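Long-range contacts in cellulase IBT99 (Metagenomes, PDB 6WBT), which probably hydrolyses 6-phospho-alpha-glucosides as a family 4 glycoside hydrolase, with the help of NAD and a manganese ion: residues H246-S251 with T265-Y269; K220-R224 with S255-Y261; K240-W244 with R286-V290; R180-I184 with G227-S233. One frame throughout, in Å; residues are numbered along the deposited sequence.

Contact 1 (H246-S251 with T265-Y269). With G6P (6-O-phosphono-alpha-D-glucopyranose), chain F.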
# COMPACT_ATOMS: atom_id res chain seq x y z
N HIS A 246 -41.40 -3.71 6.90
CA HIS A 246 -40.70 -4.94 6.54
C HIS A 246 -39.22 -4.69 6.29
O HIS A 246 -38.39 -5.56 6.57
CB HIS A 246 -41.35 -5.56 5.30
CG HIS A 246 -40.59 -6.71 4.72
ND1 HIS A 246 -40.81 -8.01 5.11
CD2 HIS A 246 -39.62 -6.75 3.78
CE1 HIS A 246 -40.00 -8.81 4.43
NE2 HIS A 246 -39.26 -8.07 3.62
N THR A 247 -38.87 -3.51 5.78
CA THR A 247 -37.48 -3.20 5.49
C THR A 247 -36.67 -3.00 6.76
O THR A 247 -35.53 -3.46 6.86
CB THR A 247 -37.39 -1.96 4.60
OG1 THR A 247 -38.35 -2.07 3.54
CG2 THR A 247 -36.01 -1.85 3.99
N PHE A 248 -37.25 -2.32 7.75
CA PHE A 248 -36.52 -2.10 9.01
C PHE A 248 -36.49 -3.36 9.87
O PHE A 248 -35.50 -3.61 10.56
CB PHE A 248 -37.15 -0.95 9.79
CG PHE A 248 -36.86 0.41 9.21
CD1 PHE A 248 -35.70 0.64 8.50
CD2 PHE A 248 -37.77 1.45 9.37
CE1 PHE A 248 -35.43 1.89 7.97
CE2 PHE A 248 -37.51 2.69 8.84
CZ PHE A 248 -36.34 2.92 8.14
N LYS A 249 -37.56 -4.16 9.83
CA LYS A 249 -37.64 -5.35 10.67
C LYS A 249 -36.78 -6.50 10.15
O LYS A 249 -36.55 -7.46 10.89
CB LYS A 249 -39.10 -5.80 10.79
CG LYS A 249 -39.39 -6.67 12.01
CD LYS A 249 -40.87 -6.95 12.14
CE LYS A 249 -41.67 -5.68 12.39
NZ LYS A 249 -41.29 -5.02 13.67
N ASN A 250 -36.30 -6.43 8.90
CA ASN A 250 -35.41 -7.45 8.38
C ASN A 250 -34.00 -7.34 8.93
O ASN A 250 -33.22 -8.29 8.81
CB ASN A 250 -35.37 -7.39 6.85
CG ASN A 250 -36.29 -8.40 6.20
OD1 ASN A 250 -37.43 -8.09 5.87
ND2 ASN A 250 -35.80 -9.62 6.01
N SER A 251 -33.64 -6.20 9.53
CA SER A 251 -32.31 -6.03 10.10
C SER A 251 -32.08 -6.90 11.33
O SER A 251 -30.93 -7.01 11.78
CB SER A 251 -32.08 -4.56 10.45
OG SER A 251 -32.20 -3.73 9.31
N THR A 265 -29.44 -0.55 6.35
CA THR A 265 -30.72 -1.16 5.99
C THR A 265 -30.64 -1.89 4.66
O THR A 265 -31.23 -2.97 4.50
CB THR A 265 -31.80 -0.08 5.96
OG1 THR A 265 -32.24 0.20 7.30
CG2 THR A 265 -32.99 -0.51 5.13
N TYR A 266 -29.88 -1.35 3.70
CA TYR A 266 -29.86 -1.90 2.35
C TYR A 266 -29.10 -3.22 2.23
O TYR A 266 -29.05 -3.77 1.13
CB TYR A 266 -29.26 -0.87 1.39
CG TYR A 266 -30.28 0.12 0.87
CD1 TYR A 266 -31.03 -0.16 -0.27
CD2 TYR A 266 -30.50 1.33 1.52
CE1 TYR A 266 -31.96 0.74 -0.75
CE2 TYR A 266 -31.43 2.23 1.05
CZ TYR A 266 -32.16 1.94 -0.08
OH TYR A 266 -33.08 2.84 -0.56
N TRP A 267 -28.52 -3.74 3.31
CA TRP A 267 -27.99 -5.10 3.27
C TRP A 267 -29.09 -6.15 3.11
O TRP A 267 -28.78 -7.32 2.90
CB TRP A 267 -27.17 -5.40 4.52
CG TRP A 267 -25.83 -4.73 4.53
CD1 TRP A 267 -25.47 -3.62 5.23
CD2 TRP A 267 -24.68 -5.14 3.78
NE1 TRP A 267 -24.15 -3.31 4.97
CE2 TRP A 267 -23.65 -4.22 4.09
CE3 TRP A 267 -24.41 -6.18 2.89
CZ2 TRP A 267 -22.37 -4.33 3.53
CZ3 TRP A 267 -23.15 -6.28 2.34
CH2 TRP A 267 -22.14 -5.36 2.66
N GLN A 268 -30.35 -5.73 3.21
CA GLN A 268 -31.47 -6.65 3.02
C GLN A 268 -31.46 -7.27 1.63
O GLN A 268 -31.90 -8.42 1.47
CB GLN A 268 -32.78 -5.89 3.26
CG GLN A 268 -34.04 -6.69 3.10
CD GLN A 268 -35.26 -5.81 2.95
OE1 GLN A 268 -36.38 -6.20 3.28
NE2 GLN A 268 -35.05 -4.60 2.45
N TYR A 269 -30.97 -6.55 0.63
CA TYR A 269 -31.00 -7.03 -0.75
C TYR A 269 -29.73 -7.76 -1.16
O TYR A 269 -29.79 -8.58 -2.09
CB TYR A 269 -31.25 -5.86 -1.70
CG TYR A 269 -32.39 -4.96 -1.28
CD1 TYR A 269 -32.14 -3.69 -0.79
CD2 TYR A 269 -33.70 -5.39 -1.36
CE1 TYR A 269 -33.17 -2.86 -0.39
CE2 TYR A 269 -34.74 -4.57 -0.96
CZ TYR A 269 -34.47 -3.30 -0.48
OH TYR A 269 -35.50 -2.48 -0.09
C1 G6P F . -34.10 6.45 1.58
C2 G6P F . -32.99 5.97 0.64
C3 G6P F . -33.31 6.33 -0.81
C4 G6P F . -34.71 5.87 -1.17
C5 G6P F . -35.70 6.43 -0.16
C6 G6P F . -37.15 6.05 -0.49
O1 G6P F . -34.13 7.88 1.59
O2 G6P F . -31.75 6.57 1.02
O3 G6P F . -32.35 5.71 -1.67
O4 G6P F . -35.04 6.32 -2.49
O5 G6P F . -35.36 5.95 1.14
O6 G6P F . -37.23 5.37 -1.74
P G6P F . -38.66 5.18 -2.45
O1P G6P F . -38.61 3.78 -3.02
O2P G6P F . -38.72 6.28 -3.48
O3P G6P F . -39.64 5.34 -1.32

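Contact 2 (K220-R224 with S255-Y261)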
# COMPACT_ATOMS: atom_id res chain seq x y z
N LYS A 220 -28.12 -2.67 19.64
CA LYS A 220 -28.09 -3.99 19.01
C LYS A 220 -28.85 -5.03 19.82
O LYS A 220 -29.21 -6.08 19.28
CB LYS A 220 -26.64 -4.43 18.80
CG LYS A 220 -25.81 -4.58 20.06
CD LYS A 220 -24.34 -4.28 19.80
CE LYS A 220 -23.81 -5.08 18.62
NZ LYS A 220 -22.37 -4.77 18.36
N GLU A 221 -29.12 -4.76 21.10
CA GLU A 221 -30.01 -5.63 21.87
C GLU A 221 -31.44 -5.53 21.36
O GLU A 221 -32.15 -6.54 21.30
CB GLU A 221 -29.94 -5.27 23.35
CG GLU A 221 -30.81 -6.15 24.23
CD GLU A 221 -31.39 -5.41 25.42
OE1 GLU A 221 -31.44 -4.16 25.38
OE2 GLU A 221 -31.79 -6.07 26.40
N HIS A 222 -31.88 -4.33 20.99
CA HIS A 222 -33.23 -4.13 20.49
C HIS A 222 -33.35 -4.52 19.02
O HIS A 222 -34.37 -5.08 18.61
CB HIS A 222 -33.65 -2.67 20.69
CG HIS A 222 -34.99 -2.35 20.10
ND1 HIS A 222 -36.14 -2.30 20.85
CD2 HIS A 222 -35.36 -2.04 18.83
CE1 HIS A 222 -37.16 -1.98 20.08
NE2 HIS A 222 -36.72 -1.82 18.85
N VAL A 223 -32.32 -4.23 18.23
CA VAL A 223 -32.40 -4.49 16.79
C VAL A 223 -32.42 -5.98 16.51
O VAL A 223 -33.10 -6.44 15.58
CB VAL A 223 -31.25 -3.78 16.06
CG1 VAL A 223 -31.28 -4.09 14.57
CG2 VAL A 223 -31.32 -2.28 16.29
N ARG A 224 -31.69 -6.77 17.30
CA ARG A 224 -31.64 -8.21 17.07
C ARG A 224 -32.99 -8.88 17.28
O ARG A 224 -33.21 -9.98 16.76
CB ARG A 224 -30.59 -8.85 17.98
CG ARG A 224 -29.16 -8.66 17.50
CD ARG A 224 -28.17 -9.01 18.60
NE ARG A 224 -26.80 -8.64 18.23
CZ ARG A 224 -25.79 -8.58 19.09
NH1 ARG A 224 -25.99 -8.85 20.37
NH2 ARG A 224 -24.58 -8.24 18.67
N SER A 255 -28.42 -8.45 11.98
CA SER A 255 -27.74 -8.06 13.21
C SER A 255 -27.56 -9.22 14.18
O SER A 255 -26.80 -9.07 15.15
CB SER A 255 -28.52 -6.93 13.90
OG SER A 255 -29.84 -7.33 14.19
N SER A 256 -28.22 -10.35 13.95
CA SER A 256 -28.06 -11.52 14.81
C SER A 256 -26.99 -12.48 14.31
O SER A 256 -26.33 -13.14 15.12
CB SER A 256 -29.39 -12.26 14.95
OG SER A 256 -30.37 -11.44 15.56
N MSE A 257 -26.81 -12.57 12.99
CA MSE A 257 -25.82 -13.47 12.42
C MSE A 257 -24.43 -12.86 12.47
O MSE A 257 -23.45 -13.55 12.74
CB MSE A 257 -26.20 -13.82 10.97
CG MSE A 257 -27.56 -14.46 10.83
SE MSE A 257 -28.15 -14.65 8.98
CE MSE A 257 -26.88 -16.00 8.38
N PHE A 258 -24.35 -11.56 12.22
CA PHE A 258 -23.09 -10.81 12.25
C PHE A 258 -23.20 -9.77 13.35
O PHE A 258 -23.93 -8.78 13.20
CB PHE A 258 -22.81 -10.18 10.88
CG PHE A 258 -23.07 -11.10 9.73
CD1 PHE A 258 -22.18 -12.12 9.42
CD2 PHE A 258 -24.20 -10.95 8.94
CE1 PHE A 258 -22.42 -12.97 8.36
CE2 PHE A 258 -24.45 -11.80 7.88
CZ PHE A 258 -23.55 -12.81 7.59
N THR A 259 -22.47 -9.98 14.44
CA THR A 259 -22.68 -9.25 15.68
C THR A 259 -21.67 -8.13 15.91
O THR A 259 -21.64 -7.54 16.99
CB THR A 259 -22.64 -10.22 16.87
OG1 THR A 259 -21.34 -10.82 16.95
CG2 THR A 259 -23.69 -11.31 16.70
N ASP A 260 -20.83 -7.82 14.91
CA ASP A 260 -19.83 -6.77 15.10
C ASP A 260 -20.49 -5.40 15.12
O ASP A 260 -20.35 -4.64 16.09
CB ASP A 260 -18.77 -6.85 14.00
CG ASP A 260 -17.88 -8.07 14.13
OD1 ASP A 260 -17.45 -8.37 15.26
OD2 ASP A 260 -17.62 -8.73 13.10
N TYR A 261 -21.20 -5.05 14.05
CA TYR A 261 -21.75 -3.71 13.87
C TYR A 261 -23.25 -3.79 13.62
O TYR A 261 -23.80 -4.86 13.34
CB TYR A 261 -21.06 -2.98 12.71
CG TYR A 261 -19.56 -3.13 12.68
CD1 TYR A 261 -18.79 -2.90 13.81
CD2 TYR A 261 -18.90 -3.52 11.52
CE1 TYR A 261 -17.42 -3.04 13.79
CE2 TYR A 261 -17.53 -3.67 11.49
CZ TYR A 261 -16.79 -3.43 12.63
OH TYR A 261 -15.42 -3.57 12.60

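Contact 3 (K240-W244 with R286-V290). With G6P (6-O-phosphono-alpha-D-glucopyranose), chain F.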
# COMPACT_ATOMS: atom_id res chain seq x y z
N LYS A 240 -45.51 4.37 8.23
CA LYS A 240 -46.85 4.06 7.77
C LYS A 240 -46.81 3.11 6.57
O LYS A 240 -47.65 2.20 6.46
CB LYS A 240 -47.60 5.34 7.40
CG LYS A 240 -47.77 6.32 8.54
CD LYS A 240 -48.73 7.45 8.18
CE LYS A 240 -48.11 8.46 7.21
NZ LYS A 240 -48.08 8.01 5.79
N ASP A 241 -45.85 3.30 5.68
CA ASP A 241 -45.67 2.42 4.53
C ASP A 241 -45.31 1.02 5.02
O ASP A 241 -44.30 0.87 5.72
CB ASP A 241 -44.58 2.98 3.61
CG ASP A 241 -44.61 2.36 2.22
OD1 ASP A 241 -44.83 1.14 2.11
OD2 ASP A 241 -44.41 3.11 1.24
N PRO A 242 -46.09 -0.01 4.68
CA PRO A 242 -45.75 -1.36 5.14
C PRO A 242 -44.43 -1.88 4.58
O PRO A 242 -43.82 -2.75 5.20
CB PRO A 242 -46.93 -2.21 4.66
CG PRO A 242 -47.49 -1.44 3.50
CD PRO A 242 -47.30 0.01 3.85
N ASP A 243 -43.98 -1.35 3.44
CA ASP A 243 -42.70 -1.78 2.90
C ASP A 243 -41.54 -1.32 3.77
O ASP A 243 -40.54 -2.04 3.91
CB ASP A 243 -42.53 -1.26 1.47
CG ASP A 243 -41.60 -2.12 0.63
OD1 ASP A 243 -40.57 -2.59 1.16
OD2 ASP A 243 -41.91 -2.34 -0.56
N TRP A 244 -41.65 -0.13 4.38
CA TRP A 244 -40.60 0.34 5.27
C TRP A 244 -40.59 -0.42 6.59
O TRP A 244 -39.53 -0.56 7.21
CB TRP A 244 -40.74 1.84 5.52
CG TRP A 244 -40.09 2.69 4.47
CD1 TRP A 244 -40.69 3.65 3.71
CD2 TRP A 244 -38.71 2.66 4.06
NE1 TRP A 244 -39.77 4.22 2.85
CE2 TRP A 244 -38.55 3.63 3.05
CE3 TRP A 244 -37.60 1.91 4.46
CZ2 TRP A 244 -37.33 3.86 2.43
CZ3 TRP A 244 -36.39 2.14 3.84
CH2 TRP A 244 -36.26 3.11 2.84
N ARG A 286 -41.97 -1.50 -6.08
CA ARG A 286 -41.86 -0.33 -5.23
C ARG A 286 -42.04 0.96 -6.02
O ARG A 286 -42.64 1.93 -5.52
CB ARG A 286 -40.50 -0.33 -4.51
CG ARG A 286 -40.24 0.89 -3.65
CD ARG A 286 -41.35 1.09 -2.62
NE ARG A 286 -41.19 2.33 -1.87
CZ ARG A 286 -42.06 2.78 -0.98
NH1 ARG A 286 -43.17 2.09 -0.72
NH2 ARG A 286 -41.84 3.92 -0.34
N GLY A 287 -41.53 1.00 -7.25
CA GLY A 287 -41.72 2.18 -8.08
C GLY A 287 -43.19 2.43 -8.39
O GLY A 287 -43.62 3.58 -8.47
N MSE A 288 -43.96 1.37 -8.57
CA MSE A 288 -45.39 1.49 -8.82
C MSE A 288 -46.12 2.00 -7.59
O MSE A 288 -47.13 2.70 -7.70
CB MSE A 288 -45.97 0.14 -9.25
CG MSE A 288 -45.64 -0.26 -10.67
SE MSE A 288 -46.28 -2.05 -11.10
CE MSE A 288 -46.32 -1.91 -13.04
N GLN A 289 -45.59 1.66 -6.41
CA GLN A 289 -46.22 2.08 -5.16
C GLN A 289 -46.08 3.59 -4.95
O GLN A 289 -47.03 4.26 -4.54
CB GLN A 289 -45.63 1.31 -3.99
CG GLN A 289 -45.81 -0.19 -4.09
CD GLN A 289 -45.01 -0.95 -3.05
OE1 GLN A 289 -44.72 -0.43 -1.98
NE2 GLN A 289 -44.66 -2.19 -3.37
N VAL A 290 -44.89 4.14 -5.24
CA VAL A 290 -44.71 5.58 -5.10
C VAL A 290 -45.41 6.33 -6.22
O VAL A 290 -45.69 7.53 -6.07
CB VAL A 290 -43.21 5.93 -5.06
CG1 VAL A 290 -42.49 5.08 -4.03
CG2 VAL A 290 -42.57 5.77 -6.43
C1 G6P F . -34.10 6.45 1.58
C2 G6P F . -32.99 5.97 0.64
C3 G6P F . -33.31 6.33 -0.81
C4 G6P F . -34.71 5.87 -1.17
C5 G6P F . -35.70 6.43 -0.16
C6 G6P F . -37.15 6.05 -0.49
O1 G6P F . -34.13 7.88 1.59
O2 G6P F . -31.75 6.57 1.02
O3 G6P F . -32.35 5.71 -1.67
O4 G6P F . -35.04 6.32 -2.49
O5 G6P F . -35.36 5.95 1.14
O6 G6P F . -37.23 5.37 -1.74
P G6P F . -38.66 5.18 -2.45
O1P G6P F . -38.61 3.78 -3.02
O2P G6P F . -38.72 6.28 -3.48
O3P G6P F . -39.64 5.34 -1.32
O HOH W 1 -43.10 5.49 1.90

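Contact 4 (R180-I184 with G227-S233)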
# COMPACT_ATOMS: atom_id res chain seq x y z
N ARG A 180 -34.45 6.15 13.77
CA ARG A 180 -35.01 5.00 14.47
C ARG A 180 -34.25 4.72 15.75
O ARG A 180 -34.86 4.39 16.78
CB ARG A 180 -35.00 3.78 13.55
CG ARG A 180 -35.52 4.02 12.14
CD ARG A 180 -37.05 4.13 12.08
NE ARG A 180 -37.55 5.37 12.64
CZ ARG A 180 -37.57 6.53 12.00
NH1 ARG A 180 -37.10 6.61 10.76
NH2 ARG A 180 -38.05 7.62 12.59
N MSE A 181 -32.93 4.85 15.72
CA MSE A 181 -32.10 4.65 16.90
C MSE A 181 -32.42 5.70 17.96
O MSE A 181 -32.28 5.46 19.16
CB MSE A 181 -30.62 4.67 16.54
CG MSE A 181 -30.20 3.54 15.61
SE MSE A 181 -28.27 3.37 15.38
CE MSE A 181 -28.02 4.54 13.84
N ALA A 182 -32.84 6.88 17.50
CA ALA A 182 -33.26 7.93 18.43
C ALA A 182 -34.55 7.55 19.14
O ALA A 182 -34.73 7.85 20.33
CB ALA A 182 -33.41 9.26 17.69
N GLU A 183 -35.47 6.88 18.43
CA GLU A 183 -36.74 6.50 19.04
C GLU A 183 -36.58 5.28 19.95
O GLU A 183 -37.26 5.18 20.97
CB GLU A 183 -37.77 6.22 17.95
CG GLU A 183 -38.03 7.39 17.02
CD GLU A 183 -38.63 6.96 15.70
OE1 GLU A 183 -38.44 5.78 15.32
OE2 GLU A 183 -39.28 7.79 15.03
N ILE A 184 -35.68 4.36 19.59
CA ILE A 184 -35.47 3.16 20.39
C ILE A 184 -34.92 3.53 21.76
O ILE A 184 -35.32 2.96 22.79
CB ILE A 184 -34.54 2.18 19.65
CG1 ILE A 184 -35.22 1.67 18.38
CG2 ILE A 184 -34.14 1.02 20.55
CD1 ILE A 184 -34.30 0.91 17.45
N GLY A 227 -35.55 -5.40 15.11
CA GLY A 227 -35.04 -4.58 14.03
C GLY A 227 -34.98 -3.12 14.43
O GLY A 227 -34.95 -2.76 15.61
N TYR A 228 -34.98 -2.26 13.41
CA TYR A 228 -34.98 -0.82 13.61
C TYR A 228 -36.38 -0.27 13.88
O TYR A 228 -36.60 0.94 13.73
CB TYR A 228 -34.37 -0.12 12.39
CG TYR A 228 -32.87 -0.30 12.28
CD1 TYR A 228 -32.05 -0.17 13.40
CD2 TYR A 228 -32.27 -0.59 11.06
CE1 TYR A 228 -30.68 -0.33 13.30
CE2 TYR A 228 -30.91 -0.76 10.96
CZ TYR A 228 -30.12 -0.62 12.08
OH TYR A 228 -28.75 -0.79 11.98
N VAL A 229 -37.32 -1.12 14.27
CA VAL A 229 -38.70 -0.72 14.52
C VAL A 229 -38.95 -0.73 16.02
O VAL A 229 -38.70 -1.74 16.69
CB VAL A 229 -39.69 -1.65 13.79
CG1 VAL A 229 -41.09 -1.48 14.36
CG2 VAL A 229 -39.69 -1.36 12.30
N SER A 230 -39.45 0.39 16.54
CA SER A 230 -39.91 0.49 17.91
C SER A 230 -41.39 0.83 17.92
O SER A 230 -41.99 1.11 16.88
CB SER A 230 -39.11 1.56 18.68
OG SER A 230 -39.31 2.84 18.13
N GLU A 231 -41.99 0.81 19.11
CA GLU A 231 -43.39 1.17 19.24
C GLU A 231 -43.62 2.66 19.04
O GLU A 231 -44.72 3.06 18.65
CB GLU A 231 -43.93 0.72 20.60
CG GLU A 231 -43.80 -0.78 20.83
CD GLU A 231 -44.49 -1.60 19.76
OE1 GLU A 231 -45.73 -1.73 19.81
OE2 GLU A 231 -43.80 -2.12 18.86
N ALA A 232 -42.60 3.49 19.29
CA ALA A 232 -42.69 4.90 18.95
C ALA A 232 -42.37 5.16 17.49
O ALA A 232 -42.72 6.23 16.97
CB ALA A 232 -41.74 5.72 19.84
N SER A 233 -41.72 4.21 16.81
CA SER A 233 -41.46 4.37 15.38
C SER A 233 -42.74 4.28 14.56
O SER A 233 -42.82 4.88 13.49
CB SER A 233 -40.46 3.31 14.92
OG SER A 233 -39.27 3.35 15.70

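Contact 1 (H246-S251 with T265-Y269)
Asn-250 and Gln-268 face each other with their CA atoms 6.7 Å apart, and Ser-251 and Thr-265 do so at 6.6 Å, so the end of helix 242-249 lies beside the turn leading into the short helix 267-270. Side chains alone bridge this gap. Gln-268 runs out extended, its CG anti to the backbone N (chi1 180°), which sends the amide across Thr-247 and Asn-250 and close to the His-246 ring. Its CG lies 4.0 Å from Asn-250 CB, and the two amide planes are turned 47° against each other. Thr-247 CG2, anti to the backbone N, is the branch that reaches across: it meets Thr-265 CG2 at 3.5 Å and passes Gln-268 CD at 4.2 Å. The Phe-248 ring presents its edge to Thr-265, whose OG1 lies in the ring plane, 3.7 Å from Phe-248 CE1. This buried seam backs one wall of the sugar-phosphate pocket of the family 4 glycosidase fold. Tyr-266, next to Thr-265, belongs to the pocket: its OH accepts a hydrogen bond of 3.2 Å from O3 of glucose 6-phosphate. The same ring stacks on His-201, a manganese ligand, which ties the turn to the metal site. Shortening Gln-268 to an alanine is likely to open a gap beside the methyl of Thr-247 and take away the polar group lying close to Asn-250 and the His-246 ring. Gln-268 and Tyr-269 also touch Ile-276 of helix 274-277, while Ile-177 of helix 173-184 packs on Thr-265.

Contact 2 (K220-R224 with S255-Y261)
Lys-220 NZ and Arg-224 NE, one turn apart on helix 216-226, both donate to backbone carbonyls at and beyond the end of helix 251-257. Lys-220 NZ donates to Asp-260 O at 3.0 Å and to Thr-259 O at 3.2 Å; it sits above both carbonyl planes, 61° out of the first, so one ammonium spans two successive peptides. Arg-224, extended from CG to NE, gives its NE to Ser-255 O at 3.1 Å, with 146° at the hydrogen. This is a helix-terminus contact: Phe-258 is the first residue to leave helical geometry, and the carbonyl of Ser-255, in the final turn, takes a side-chain donor from the neighbouring helix. Lys-220 CG lies 4.0 Å above the centre of the Arg-224 guanidinium. Were Arg-224 a leucine, Ser-255 O would probably lose this donor and one side of Thr-259, whose CB lies 3.3 Å from Arg-224 NH2, would be uncovered. The polar side chains of the second segment bond elsewhere. Ser-255 OG bonds to Ser-251 O and Ser-256 OG to Ala-252 O, back along their own helix, whereas Thr-259 OG1 bonds to Glu-406 of the second subunit and Asp-260 OD2 is hydrogen-bonded to Tyr-382 OH.

Contact 3 (K240-W244 with R286-V290)
Asp-241 OD2 has three donors: Arg-286 NH1 in a salt bridge of 2.5 Å, Arg-286 NH2 in a weak bond, and a water that donates to it at 2.8 Å and accepts from Arg-286 NH2. NH1 arrives on the syn side, 30° out of the carboxylate plane, and the carboxylate and guanidinium planes stand 53° apart. The other oxygen, Asp-241 OD1, accepts from Asp-243 N at 2.9 Å, so this aspartate is also the N-cap of helix 242-249. On Arg-286 the chain bends at chi2 (56°), which brings the guanidinium edge between aspartate and ligand. Its NH2 donates to O3P of glucose 6-phosphate at 2.8 Å, its NE to O1P at 3.2 Å, and NH1 has a second acceptor in Gln-289 OE1, also 3.2 Å away. Val-290 CG1 lies over one face of the group. Trp-244 turns its indole edge to the sugar, CZ2 being 3.1 Å from O5. Arg-94 and Arg-294 also bond to the ligand. With acceptors spread around its edge, the guanidinium is likely to be fixed in rotation, and the aspartate probably balances its charge while presenting it to the phosphate.

Contact 4 (R180-I184 with G227-S233)
Helix 173-184, which follows the last parallel strand of the Rossmann sheet, meets the loop after helix 216-226 through Glu-183 and Ser-233. Ser-233 OG donates to Glu-183 OE1 at 2.6 Å, from above the carboxylate plane. The same oxygen takes Arg-180 NE at 2.9 Å from the opposite face, so two donors clasp it between them. Arg-180 in fact holds the carboxylate side-on with two nitrogens, its NH2 reaching Glu-183 OE2 at 2.7 Å; both oxygens lie in the guanidinium plane. That grip, spanning one helical turn, needs the arginine to fold back: its chain bends at chi2 (-76°) and chi3 (73°). Arg-180 CB, the closest, is 3.3 Å from Tyr-228 O, and the bends keep CG and CD beside the same oxygen. Asp-236 comes close to Glu-183 OE2, and the guanidinium probably offsets some of that like charge. The seam thus joins the nucleotide-binding Rossmann part to the C-terminal part of the family 4 fold. Gly-227, with positive phi, ends helix 216-226 and starts the loop; its O lies 4.2 Å from Ile-184 CD1. Further on, Ile-184 CG1 rests on Ser-230 CB at 3.9 Å. A weak bond of 3.1 Å from Ser-230 N to Ser-233 OG spans the turn 230-233 beside the helix. At the other end Tyr-228 OH bonds to Pro-263 O.

How the contacts relate
Contacts 1, 2 and 4 touch one another, with centres 13 to 15 Å apart; contact 3, 14 Å from contact 1, 19 Å from contact 4 and 26 Å from contact 2, touches neither of the latter two. Helix 242-249 serves two of them: its start enters contact 3 and its end contact 1, which is nested along the chain inside the loop that contact 3 closes. Contact 4 closes before either opens, and contact 2 crosses all three. Phe-248 packs on Arg-180 and Val-229, and His-222 probably bonds to Val-229 O, so helices 173-184, 216-226 and 242-249 meet around the loop 227-233. Contacts 1 and 3 both reach glucose 6-phosphate, linking this cluster to the pocket.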